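Local coordinates for protein dihydroorotase (Saccharomyces cerevisiae S288C, PDB 6L0A) that catalyses the reversible cyclisation of N-carbamoyl-L-aspartate to dihydroorotate, the third step of de novo pyrimidine synthesis, using two zinc ions per subunit, at residues 127-138 and 171-180. Numbering follows the deposited sequence.
Sequences MQEENLVLNLHG and FPNLKIILEH. With ZN (zinc ion), chain L.
His137 swings its ring out with CG trans to the main-chain nitrogen (chi1 -176°), while His180, on a left-handed backbone, holds CG between its own N and C (chi1 43°); together these turns bring both imidazoles to one zinc ion. ND1 of His137 binds the zinc at 2.4 Å and NE2 of His180 at 2.1 Å. The rings meet as an offset edge-to-face pair, planes 73° apart, with the CE1 edge of His180 over the rim of one His137 face.

Behind them, parallel strands 133-136 and 175-178 are laced by Leu134 N to Lys175 O, Ile177 N to Leu134 O and Leu136 N to Ile177 O, and Glu179 N continues the ladder to Leu136 O. Leu136 CD1 rests on Ile176 CG2 (3.6 Å) on the face packed against helix 156-170, the crossover of this beta-alpha-beta unit of the amidohydrolase TIM barrel. On the other face Val133 CG1 meets Ile177 CD1 beneath helix 300-312. Further along, Asn135 ND2 reaches Glu179 OE2 on its anti side, somewhat out of plane, at 2.8 Å, and also bonds Tyr312; its OD1 pairs with the Tyr39 hydroxyl. Glu179 OE1 bonds Thr208 and His14.

At the far end, extended Gln128 accepts Asn173 N at OE1 (3.0 Å), tying helix 121-130 to the turn before strand 175-178.

Glu139, bonded to His137 NE2, probably steadies that ring and may strengthen ND1 as a zinc ligand; Asn135 and Thr208 together probably orient Glu179, so this strand pair carries two ligands of one zinc and a second-shell contact to His14, a ligand of the other.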
loop_
_atom_site.group_PDB
_atom_site.type_symbol
_atom_site.label_atom_id
_atom_site.label_comp_id
_atom_site.label_asym_id
_atom_site.label_seq_id
_atom_site.Cartn_x
_atom_site.Cartn_y
_atom_site.Cartn_z
ATOM N N MET C 127 -32.215 10.437 -15.093
ATOM C CA MET C 127 -31.781 9.053 -15.275
ATOM C C MET C 127 -32.867 8.068 -14.865
ATOM O O MET C 127 -33.096 7.062 -15.551
ATOM C CB MET C 127 -30.509 8.788 -14.468
ATOM C CG MET C 127 -29.308 9.536 -14.989
ATOM S SD MET C 127 -27.879 9.281 -13.922
ATOM C CE MET C 127 -27.627 7.526 -14.224
ATOM N N GLN C 128 -33.518 8.319 -13.724
ATOM C CA GLN C 128 -34.549 7.405 -13.237
ATOM C C GLN C 128 -35.694 7.295 -14.239
ATOM O O GLN C 128 -36.179 6.194 -14.531
ATOM C CB GLN C 128 -35.058 7.880 -11.873
ATOM C CG GLN C 128 -36.023 6.920 -11.174
ATOM C CD GLN C 128 -36.340 7.342 -9.742
ATOM O OE1 GLN C 128 -36.186 6.556 -8.798
ATOM N NE2 GLN C 128 -36.788 8.585 -9.573
ATOM N N GLU C 129 -36.119 8.426 -14.792
ATOM C CA GLU C 129 -37.196 8.406 -15.775
ATOM C C GLU C 129 -36.794 7.672 -17.048
ATOM O O GLU C 129 -37.656 7.117 -17.738
ATOM C CB GLU C 129 -37.621 9.833 -16.104
ATOM C CG GLU C 129 -38.306 10.556 -14.965
ATOM C CD GLU C 129 -38.419 12.046 -15.215
ATOM O OE1 GLU C 129 -37.945 12.511 -16.277
ATOM O OE2 GLU C 129 -38.977 12.756 -14.352
ATOM N N GLU C 130 -35.506 7.650 -17.381
ATOM C CA GLU C 130 -35.054 7.033 -18.621
ATOM C C GLU C 130 -34.550 5.610 -18.424
ATOM O O GLU C 130 -34.088 4.993 -19.390
ATOM C CB GLU C 130 -33.960 7.888 -19.275
ATOM C CG GLU C 130 -34.389 9.300 -19.679
ATOM C CD GLU C 130 -35.276 9.336 -20.923
ATOM O OE1 GLU C 130 -35.561 8.263 -21.508
ATOM O OE2 GLU C 130 -35.692 10.448 -21.313
ATOM N N ASN C 131 -34.636 5.077 -17.200
ATOM C CA ASN C 131 -34.191 3.720 -16.883
ATOM C C ASN C 131 -32.706 3.531 -17.195
ATOM O O ASN C 131 -32.286 2.485 -17.693
ATOM C CB ASN C 131 -35.037 2.664 -17.604
ATOM C CG ASN C 131 -34.949 1.292 -16.936
ATOM O OD1 ASN C 131 -34.557 1.179 -15.768
ATOM N ND2 ASN C 131 -35.307 0.242 -17.677
ATOM N N LEU C 132 -31.908 4.552 -16.899
ATOM C CA LEU C 132 -30.460 4.488 -17.033
ATOM C C LEU C 132 -29.842 4.042 -15.712
ATOM O O LEU C 132 -30.420 4.231 -14.639
ATOM C CB LEU C 132 -29.889 5.847 -17.442
ATOM C CG LEU C 132 -30.253 6.448 -18.808
ATOM C CD1 LEU C 132 -29.736 7.869 -18.924
ATOM C CD2 LEU C 132 -29.686 5.589 -19.953
ATOM N N VAL C 133 -28.643 3.448 -15.797
ATOM C CA VAL C 133 -27.963 2.902 -14.623
ATOM C C VAL C 133 -27.045 3.971 -14.053
ATOM O O VAL C 133 -26.348 4.652 -14.801
ATOM C CB VAL C 133 -27.171 1.633 -14.993
ATOM C CG1 VAL C 133 -26.317 1.169 -13.811
ATOM C CG2 VAL C 133 -28.115 0.528 -15.475
ATOM N N LEU C 134 -27.048 4.140 -12.732
ATOM C CA LEU C 134 -26.105 5.045 -12.082
ATOM C C LEU C 134 -24.980 4.189 -11.510
ATOM O O LEU C 134 -25.212 3.394 -10.599
ATOM C CB LEU C 134 -26.786 5.870 -10.990
ATOM C CG LEU C 134 -25.840 6.697 -10.117
ATOM C CD1 LEU C 134 -25.113 7.755 -10.951
ATOM C CD2 LEU C 134 -26.599 7.338 -8.946
ATOM N N ASN C 135 -23.772 4.340 -12.062
ATOM C CA ASN C 135 -22.596 3.593 -11.626
ATOM C C ASN C 135 -21.811 4.440 -10.638
ATOM O O ASN C 135 -21.434 5.564 -10.953
ATOM C CB ASN C 135 -21.700 3.249 -12.812
ATOM C CG ASN C 135 -22.472 2.664 -13.974
ATOM O OD1 ASN C 135 -22.855 3.377 -14.900
ATOM N ND2 ASN C 135 -22.663 1.359 -13.948
ATOM N N LEU C 136 -21.529 3.885 -9.466
ATOM C CA LEU C 136 -20.850 4.623 -8.415
ATOM C C LEU C 136 -19.476 4.012 -8.164
ATOM O O LEU C 136 -19.375 2.816 -7.888
ATOM C CB LEU C 136 -21.675 4.604 -7.133
ATOM C CG LEU C 136 -23.075 5.215 -7.230
ATOM C CD1 LEU C 136 -23.819 4.997 -5.934
ATOM C CD2 LEU C 136 -22.971 6.705 -7.567
ATOM N N HIS C 137 -18.432 4.826 -8.273
ATOM C CA HIS C 137 -17.161 4.521 -7.625
ATOM C C HIS C 137 -17.349 4.932 -6.175
ATOM O O HIS C 137 -17.234 6.110 -5.829
ATOM C CB HIS C 137 -15.997 5.263 -8.274
ATOM C CG HIS C 137 -14.669 4.902 -7.687
ATOM N ND1 HIS C 137 -13.647 4.349 -8.434
ATOM C CD2 HIS C 137 -14.202 4.998 -6.418
ATOM C CE1 HIS C 137 -12.604 4.133 -7.652
ATOM N NE2 HIS C 137 -12.913 4.516 -6.424
ATOM N N GLY C 138 -17.719 3.972 -5.336
ATOM C CA GLY C 138 -18.127 4.302 -3.990
ATOM C C GLY C 138 -16.995 4.464 -2.994
ATOM O O GLY C 138 -16.776 3.584 -2.157
ATOM N N PHE C 171 -34.142 7.699 -4.662
ATOM C CA PHE C 171 -34.462 7.368 -6.051
ATOM C C PHE C 171 -34.734 5.874 -6.135
ATOM O O PHE C 171 -33.939 5.114 -6.700
ATOM C CB PHE C 171 -33.334 7.783 -6.999
ATOM C CG PHE C 171 -33.072 9.261 -7.020
ATOM C CD1 PHE C 171 -32.130 9.821 -6.178
ATOM C CD2 PHE C 171 -33.785 10.096 -7.874
ATOM C CE1 PHE C 171 -31.890 11.183 -6.187
ATOM C CE2 PHE C 171 -33.551 11.465 -7.890
ATOM C CZ PHE C 171 -32.599 12.010 -7.051
ATOM N N PRO C 172 -35.876 5.422 -5.603
ATOM C CA PRO C 172 -36.081 3.977 -5.394
ATOM C C PRO C 172 -36.249 3.166 -6.673
ATOM O O PRO C 172 -36.124 1.937 -6.616
ATOM C CB PRO C 172 -37.355 3.930 -4.540
ATOM C CG PRO C 172 -38.100 5.162 -4.943
ATOM C CD PRO C 172 -37.047 6.214 -5.180
ATOM N N ASN C 173 -36.525 3.794 -7.813
ATOM C CA ASN C 173 -36.662 3.079 -9.075
ATOM C C ASN C 173 -35.397 3.121 -9.919
ATOM O O ASN C 173 -35.358 2.499 -10.989
ATOM C CB ASN C 173 -37.832 3.641 -9.886
ATOM C CG ASN C 173 -39.168 3.420 -9.204
ATOM O OD1 ASN C 173 -39.427 2.350 -8.650
ATOM N ND2 ASN C 173 -40.023 4.439 -9.233
ATOM N N LEU C 174 -34.366 3.826 -9.461
ATOM C CA LEU C 174 -33.126 3.965 -10.216
ATOM C C LEU C 174 -32.254 2.728 -10.032
ATOM O O LEU C 174 -31.996 2.305 -8.904
ATOM C CB LEU C 174 -32.387 5.224 -9.753
ATOM C CG LEU C 174 -31.015 5.574 -10.332
ATOM C CD1 LEU C 174 -31.130 5.798 -11.828
ATOM C CD2 LEU C 174 -30.427 6.804 -9.640
ATOM N N LYS C 175 -31.797 2.147 -11.141
ATOM C CA LYS C 175 -30.794 1.095 -11.062
ATOM C C LYS C 175 -29.456 1.710 -10.666
ATOM O O LYS C 175 -28.983 2.658 -11.303
ATOM C CB LYS C 175 -30.682 0.365 -12.405
ATOM C CG LYS C 175 -31.852 -0.575 -12.689
ATOM C CD LYS C 175 -31.608 -1.448 -13.917
ATOM C CE LYS C 175 -31.965 -0.736 -15.221
ATOM N NZ LYS C 175 -31.833 -1.631 -16.419
ATOM N N ILE C 176 -28.864 1.199 -9.589
ATOM C CA ILE C 176 -27.609 1.723 -9.060
ATOM C C ILE C 176 -26.646 0.562 -8.877
ATOM O O ILE C 176 -27.023 -0.496 -8.359
ATOM C CB ILE C 176 -27.811 2.463 -7.722
ATOM C CG1 ILE C 176 -28.746 3.656 -7.874
ATOM C CG2 ILE C 176 -26.473 2.935 -7.148
ATOM C CD1 ILE C 176 -29.113 4.285 -6.533
ATOM N N ILE C 177 -25.399 0.754 -9.285
ATOM C CA ILE C 177 -24.375 -0.256 -9.080
ATOM C C ILE C 177 -23.272 0.322 -8.213
ATOM O O ILE C 177 -22.704 1.373 -8.534
ATOM C CB ILE C 177 -23.785 -0.776 -10.401
ATOM C CG1 ILE C 177 -24.878 -1.381 -11.283
ATOM C CG2 ILE C 177 -22.704 -1.827 -10.102
ATOM C CD1 ILE C 177 -24.370 -1.870 -12.622
ATOM N N LEU C 178 -22.961 -0.372 -7.130
ATOM C CA LEU C 178 -21.735 -0.106 -6.386
ATOM C C LEU C 178 -20.621 -0.855 -7.109
ATOM O O LEU C 178 -20.477 -2.068 -6.962
ATOM C CB LEU C 178 -21.884 -0.550 -4.935
ATOM C CG LEU C 178 -20.733 -0.183 -3.985
ATOM C CD1 LEU C 178 -20.462 1.320 -3.939
ATOM C CD2 LEU C 178 -21.001 -0.725 -2.589
ATOM N N GLU C 179 -19.857 -0.132 -7.927
ATOM C CA GLU C 179 -18.848 -0.758 -8.764
ATOM C C GLU C 179 -17.692 -1.292 -7.919
ATOM O O GLU C 179 -17.401 -0.785 -6.836
ATOM C CB GLU C 179 -18.317 0.244 -9.795
ATOM C CG GLU C 179 -19.375 0.754 -10.785
ATOM C CD GLU C 179 -19.820 -0.319 -11.763
ATOM O OE1 GLU C 179 -19.063 -1.293 -11.944
ATOM O OE2 GLU C 179 -20.919 -0.197 -12.363
ATOM N N HIS C 180 -17.027 -2.319 -8.449
ATOM C CA HIS C 180 -15.846 -2.951 -7.854
ATOM C C HIS C 180 -15.788 -2.893 -6.332
ATOM O O HIS C 180 -14.918 -2.216 -5.762
ATOM C CB HIS C 180 -14.558 -2.350 -8.458
ATOM C CG HIS C 180 -14.564 -0.856 -8.618
ATOM N ND1 HIS C 180 -14.891 0.011 -7.597
ATOM C CD2 HIS C 180 -14.241 -0.080 -9.681
ATOM C CE1 HIS C 180 -14.792 1.256 -8.032
ATOM N NE2 HIS C 180 -14.399 1.230 -9.294
HETATM ZN ZN ZN L . -13.090 2.730 -10.073
HETATM O O HOH W 1 -35.211 3.874 -13.435
HETATM O O HOH W 2 -32.666 2.890 -13.806
HETATM O O HOH W 3 -30.759 -0.347 -18.910
HETATM O O HOH W 4 -17.020 1.493 -5.656
#